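Local coordinates for protein TetR family transcriptional regulator (Mycobacterium smegmatis, PDB 5XS9) that probably binds operator DNA as a homodimer through a helix-turn-helix domain and regulates transcription of genes connected with biotin, at residues R80-A85 with Y138-F143; A133-Y138 with Q179-G184. One frame throughout, in Å; residues are numbered along the deposited sequence.

Contacts 1 and 2 both use helix 129-155, sharing Tyr138, and their centres lie about 11 Å apart. Contact 1 sets the middle of that helix against helix 71-87 near the centre of the chain; contact 2 sets its earlier turns against helix 170-186, with its centre about 16 Å from the chain's centre. Two packing contacts tie them together: Leu82 CD2 lies 3.7 Å from Ile137 CD1, and Tyr139 CD2 lies 3.8 Å from Leu181 CD1. Contacts 1 and 2 both touch the second subunit, where the Tyr138 hydroxyl is hydrogen-bonded to Asp146 of that chain, so the same part of helix 129-155 that packs inside the chain also touches the partner subunit.

Contact 1 (R80-A85 with Y138-F143); sequences RALRDA and YYVLGF
Arg83 and Leu82 of helix 71-87 reach helix 129-155 at two neighbouring points, the arginine at Phe143 and the leucine at Val140. The arginine chain leaves its helix with CG anti to the backbone N (chi1 168°) and stays extended as far as NE. Its CB remains 4.6 Å from Val140 CG1, a loose approach. CG bridges to CD, which comes to 4.3 Å from Phe143 CE2. NE then makes the closest approach of the chain to this ring, 3.8 Å from Phe143 CE2. The guanidinium plane stands nearly perpendicular to the ring plane, 84° apart, and the two groups meet obliquely rather than stacking. At the tip, NH2 forms a salt bridge with Glu147, one turn beyond Phe143, and NH1 has a weak hydrogen bond to Thr171. The buried charge is therefore paired with a carboxylate, which probably offsets much of the cost of burying it and fixes the position of the head beside the ring.

These segments belong to the all-helical C-terminal domain of the TetR family, the part that pairs subunits and, in many relatives, receives the small-molecule effector. Their axes approach to 10.4 Å with a crossing angle of -30°, a distance bridged by the Leu82–Val140 and Arg83–Phe143 pairs. Val140 points at the opposing helix and sends CG1 to Leu82 CD2, 3.7 Å away, with Leu82 CG a little farther from the same methyl at 4.1 Å. Leu82 also rests on Leu59, while Phe174 of helix 170-186 packs against Arg83, Val140 and Phe143. The Phe143 ring also meets the ring of Tyr138 of the second subunit.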
# COMPACT_ATOMS: atom_id res chain seq x y z
N ARG A 80 0.20 -10.98 11.68
CA ARG A 80 1.19 -10.39 12.60
C ARG A 80 2.58 -10.80 12.17
O ARG A 80 3.49 -9.95 12.12
CB ARG A 80 0.99 -10.82 14.05
CG ARG A 80 -0.18 -10.23 14.79
CD ARG A 80 -0.10 -10.61 16.28
NE ARG A 80 -0.32 -12.04 16.52
CZ ARG A 80 -1.46 -12.61 16.96
NH1 ARG A 80 -2.58 -11.88 17.25
NH2 ARG A 80 -1.52 -13.95 17.09
N ALA A 81 2.77 -12.06 11.80
CA ALA A 81 4.14 -12.50 11.44
C ALA A 81 4.55 -11.82 10.17
O ALA A 81 5.72 -11.44 10.01
CB ALA A 81 4.22 -14.01 11.26
N LEU A 82 3.59 -11.62 9.26
CA LEU A 82 3.91 -10.95 8.03
C LEU A 82 4.29 -9.46 8.26
O LEU A 82 5.30 -8.99 7.74
CB LEU A 82 2.74 -11.10 7.03
CG LEU A 82 2.85 -10.23 5.81
CD1 LEU A 82 4.03 -10.56 4.90
CD2 LEU A 82 1.57 -10.32 5.01
N ARG A 83 3.47 -8.73 9.02
CA ARG A 83 3.82 -7.35 9.29
C ARG A 83 5.21 -7.21 9.98
O ARG A 83 6.02 -6.34 9.65
CB ARG A 83 2.75 -6.75 10.18
CG ARG A 83 3.16 -5.38 10.75
CD ARG A 83 1.95 -4.73 11.28
NE ARG A 83 2.30 -3.58 12.10
CZ ARG A 83 2.43 -3.58 13.41
NH1 ARG A 83 2.24 -4.67 14.12
NH2 ARG A 83 2.74 -2.46 14.04
N ASP A 84 5.46 -8.07 10.95
CA ASP A 84 6.74 -8.03 11.68
C ASP A 84 7.92 -8.26 10.72
O ASP A 84 8.93 -7.51 10.74
CB ASP A 84 6.74 -9.01 12.88
CG ASP A 84 5.94 -8.43 14.13
OD1 ASP A 84 5.60 -7.19 14.32
OD2 ASP A 84 5.67 -9.29 14.97
N ALA A 85 7.78 -9.19 9.78
CA ALA A 85 8.84 -9.38 8.79
C ALA A 85 9.03 -8.17 7.90
O ALA A 85 10.17 -7.76 7.63
CB ALA A 85 8.63 -10.64 8.00
N TYR A 138 -4.00 -7.12 1.05
CA TYR A 138 -3.99 -5.74 0.70
C TYR A 138 -4.10 -4.85 1.91
O TYR A 138 -3.44 -3.79 1.96
CB TYR A 138 -5.08 -5.42 -0.31
CG TYR A 138 -4.92 -6.10 -1.63
CD1 TYR A 138 -3.70 -6.15 -2.26
CD2 TYR A 138 -6.03 -6.64 -2.29
CE1 TYR A 138 -3.58 -6.80 -3.46
CE2 TYR A 138 -5.92 -7.23 -3.52
CZ TYR A 138 -4.71 -7.28 -4.12
OH TYR A 138 -4.55 -7.91 -5.35
N TYR A 139 -4.93 -5.22 2.85
CA TYR A 139 -4.96 -4.47 4.10
C TYR A 139 -3.58 -4.41 4.81
O TYR A 139 -3.10 -3.33 5.25
CB TYR A 139 -6.03 -4.99 5.05
CG TYR A 139 -5.84 -4.52 6.49
CD1 TYR A 139 -6.03 -3.21 6.83
CD2 TYR A 139 -5.31 -5.37 7.46
CE1 TYR A 139 -5.84 -2.77 8.13
CE2 TYR A 139 -5.07 -4.92 8.75
CZ TYR A 139 -5.33 -3.61 9.10
OH TYR A 139 -5.16 -3.11 10.41
N VAL A 140 -2.96 -5.56 4.91
CA VAL A 140 -1.70 -5.66 5.68
C VAL A 140 -0.61 -4.85 4.96
O VAL A 140 0.17 -4.11 5.56
CB VAL A 140 -1.22 -7.10 5.83
CG1 VAL A 140 0.23 -7.11 6.40
CG2 VAL A 140 -2.17 -7.89 6.65
N LEU A 141 -0.56 -4.95 3.65
CA LEU A 141 0.37 -4.15 2.90
C LEU A 141 0.13 -2.65 2.88
O LEU A 141 1.09 -1.85 3.00
CB LEU A 141 0.55 -4.70 1.44
CG LEU A 141 1.03 -6.12 1.30
CD1 LEU A 141 0.87 -6.49 -0.19
CD2 LEU A 141 2.43 -6.28 1.80
N GLY A 142 -1.11 -2.21 2.74
CA GLY A 142 -1.43 -0.77 2.81
C GLY A 142 -1.11 -0.21 4.21
O GLY A 142 -0.50 0.85 4.38
N PHE A 143 -1.50 -0.96 5.21
CA PHE A 143 -1.26 -0.56 6.61
C PHE A 143 0.22 -0.38 6.84
O PHE A 143 0.64 0.65 7.33
CB PHE A 143 -1.82 -1.57 7.58
CG PHE A 143 -1.63 -1.21 9.04
CD1 PHE A 143 -2.68 -0.64 9.74
CD2 PHE A 143 -0.43 -1.38 9.65
CE1 PHE A 143 -2.58 -0.28 11.05
CE2 PHE A 143 -0.28 -1.02 11.01
CZ PHE A 143 -1.37 -0.51 11.71

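Contact 2 (A133-Y138 with Q179-G184); sequences ARTVIY and QLLVDG
Helices 129-155 and 170-186 come together here through Val136 and Leu181, whose CA atoms lie 7.0 Å apart, the nearest such pair of the two segments. Leu181 points at the other helix and spreads its two methyls over neighbouring residues. Its CG stands anti to the carbonyl carbon (chi1 -73°), from where the branch divides: CD1 lies 4.0 Å from Val136 CA and 4.2 Å from Val136 CG2, touching backbone and side chain together, while CD2 meets Thr135 CG2 at 3.9 Å. Thr135 offers only this methyl to the leucine; its OG1 is hydrogen-bonded to the carbonyl oxygen of Ala131, one turn earlier, so the buried hydroxyl is satisfied within its own helix. Val136 also packs on Cys79 of helix 71-87. Leu181 also packs on Leu181 of the second subunit, and Thr135 on Gly177 of that chain. Helix pairing of this kind, continued across the dimer axis, is consistent with the four-helix bundle through which TetR-family regulators commonly dimerise.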
# COMPACT_ATOMS: atom_id res chain seq x y z
N ALA A 133 -8.57 -13.81 0.64
CA ALA A 133 -7.20 -13.85 1.09
C ALA A 133 -6.43 -12.64 0.61
O ALA A 133 -5.75 -12.00 1.43
CB ALA A 133 -6.50 -15.14 0.69
N ARG A 134 -6.61 -12.24 -0.65
CA ARG A 134 -5.98 -11.06 -1.16
C ARG A 134 -6.45 -9.79 -0.43
O ARG A 134 -5.66 -8.86 -0.22
CB ARG A 134 -6.23 -10.89 -2.67
CG ARG A 134 -5.32 -11.83 -3.48
CD ARG A 134 -5.34 -11.54 -4.97
NE ARG A 134 -6.65 -11.71 -5.50
CZ ARG A 134 -7.11 -12.82 -6.12
NH1 ARG A 134 -6.37 -13.92 -6.27
NH2 ARG A 134 -8.36 -12.82 -6.57
N THR A 135 -7.72 -9.75 -0.05
CA THR A 135 -8.29 -8.65 0.69
C THR A 135 -7.50 -8.41 2.01
O THR A 135 -7.10 -7.26 2.32
CB THR A 135 -9.78 -8.87 0.95
OG1 THR A 135 -10.55 -8.84 -0.31
CG2 THR A 135 -10.30 -7.76 1.87
N VAL A 136 -7.26 -9.48 2.73
CA VAL A 136 -6.44 -9.42 3.94
C VAL A 136 -5.05 -8.95 3.61
O VAL A 136 -4.53 -8.03 4.29
CB VAL A 136 -6.43 -10.77 4.64
CG1 VAL A 136 -5.50 -10.80 5.89
CG2 VAL A 136 -7.88 -11.21 5.00
N ILE A 137 -4.44 -9.49 2.54
CA ILE A 137 -3.09 -9.06 2.22
C ILE A 137 -3.04 -7.59 1.87
O ILE A 137 -2.07 -6.90 2.25
CB ILE A 137 -2.46 -9.92 1.08
CG1 ILE A 137 -2.18 -11.30 1.60
CG2 ILE A 137 -1.18 -9.32 0.56
CD1 ILE A 137 -1.25 -11.35 2.78
N TYR A 138 -4.00 -7.12 1.05
CA TYR A 138 -3.99 -5.74 0.70
C TYR A 138 -4.10 -4.85 1.91
O TYR A 138 -3.44 -3.79 1.96
CB TYR A 138 -5.08 -5.42 -0.31
CG TYR A 138 -4.92 -6.10 -1.63
CD1 TYR A 138 -3.70 -6.15 -2.26
CD2 TYR A 138 -6.03 -6.64 -2.29
CE1 TYR A 138 -3.58 -6.80 -3.46
CE2 TYR A 138 -5.92 -7.23 -3.52
CZ TYR A 138 -4.71 -7.28 -4.12
OH TYR A 138 -4.55 -7.91 -5.35
N GLN A 179 -9.23 -7.52 12.97
CA GLN A 179 -10.49 -7.94 13.53
C GLN A 179 -11.72 -7.60 12.73
O GLN A 179 -12.66 -8.40 12.69
CB GLN A 179 -10.63 -7.46 14.99
CG GLN A 179 -11.73 -8.12 15.78
CD GLN A 179 -11.61 -9.67 15.85
OE1 GLN A 179 -10.53 -10.24 16.02
NE2 GLN A 179 -12.74 -10.35 15.65
N LEU A 180 -11.78 -6.44 12.13
CA LEU A 180 -12.85 -6.11 11.21
C LEU A 180 -12.89 -7.08 10.06
O LEU A 180 -13.96 -7.51 9.68
CB LEU A 180 -12.70 -4.74 10.55
CG LEU A 180 -13.00 -3.50 11.36
CD1 LEU A 180 -12.73 -2.29 10.48
CD2 LEU A 180 -14.45 -3.50 11.81
N LEU A 181 -11.71 -7.41 9.50
CA LEU A 181 -11.69 -8.39 8.44
C LEU A 181 -12.17 -9.76 8.86
O LEU A 181 -12.89 -10.41 8.15
CB LEU A 181 -10.28 -8.50 7.86
CG LEU A 181 -9.87 -7.31 7.02
CD1 LEU A 181 -8.38 -7.43 6.80
CD2 LEU A 181 -10.66 -7.35 5.71
N VAL A 182 -11.75 -10.20 10.05
CA VAL A 182 -12.16 -11.46 10.58
C VAL A 182 -13.64 -11.51 10.83
O VAL A 182 -14.26 -12.49 10.48
CB VAL A 182 -11.33 -11.75 11.91
CG1 VAL A 182 -11.92 -12.81 12.75
CG2 VAL A 182 -9.91 -12.10 11.52
N ASP A 183 -14.19 -10.49 11.42
CA ASP A 183 -15.63 -10.42 11.59
C ASP A 183 -16.38 -10.41 10.27
O ASP A 183 -17.41 -11.07 10.18
CB ASP A 183 -16.04 -9.23 12.43
CG ASP A 183 -15.67 -9.41 13.91
OD1 ASP A 183 -15.68 -10.52 14.38
OD2 ASP A 183 -15.36 -8.45 14.58
N GLY A 184 -15.84 -9.74 9.25
CA GLY A 184 -16.43 -9.79 7.90
C GLY A 184 -16.38 -11.16 7.25
O GLY A 184 -17.34 -11.59 6.64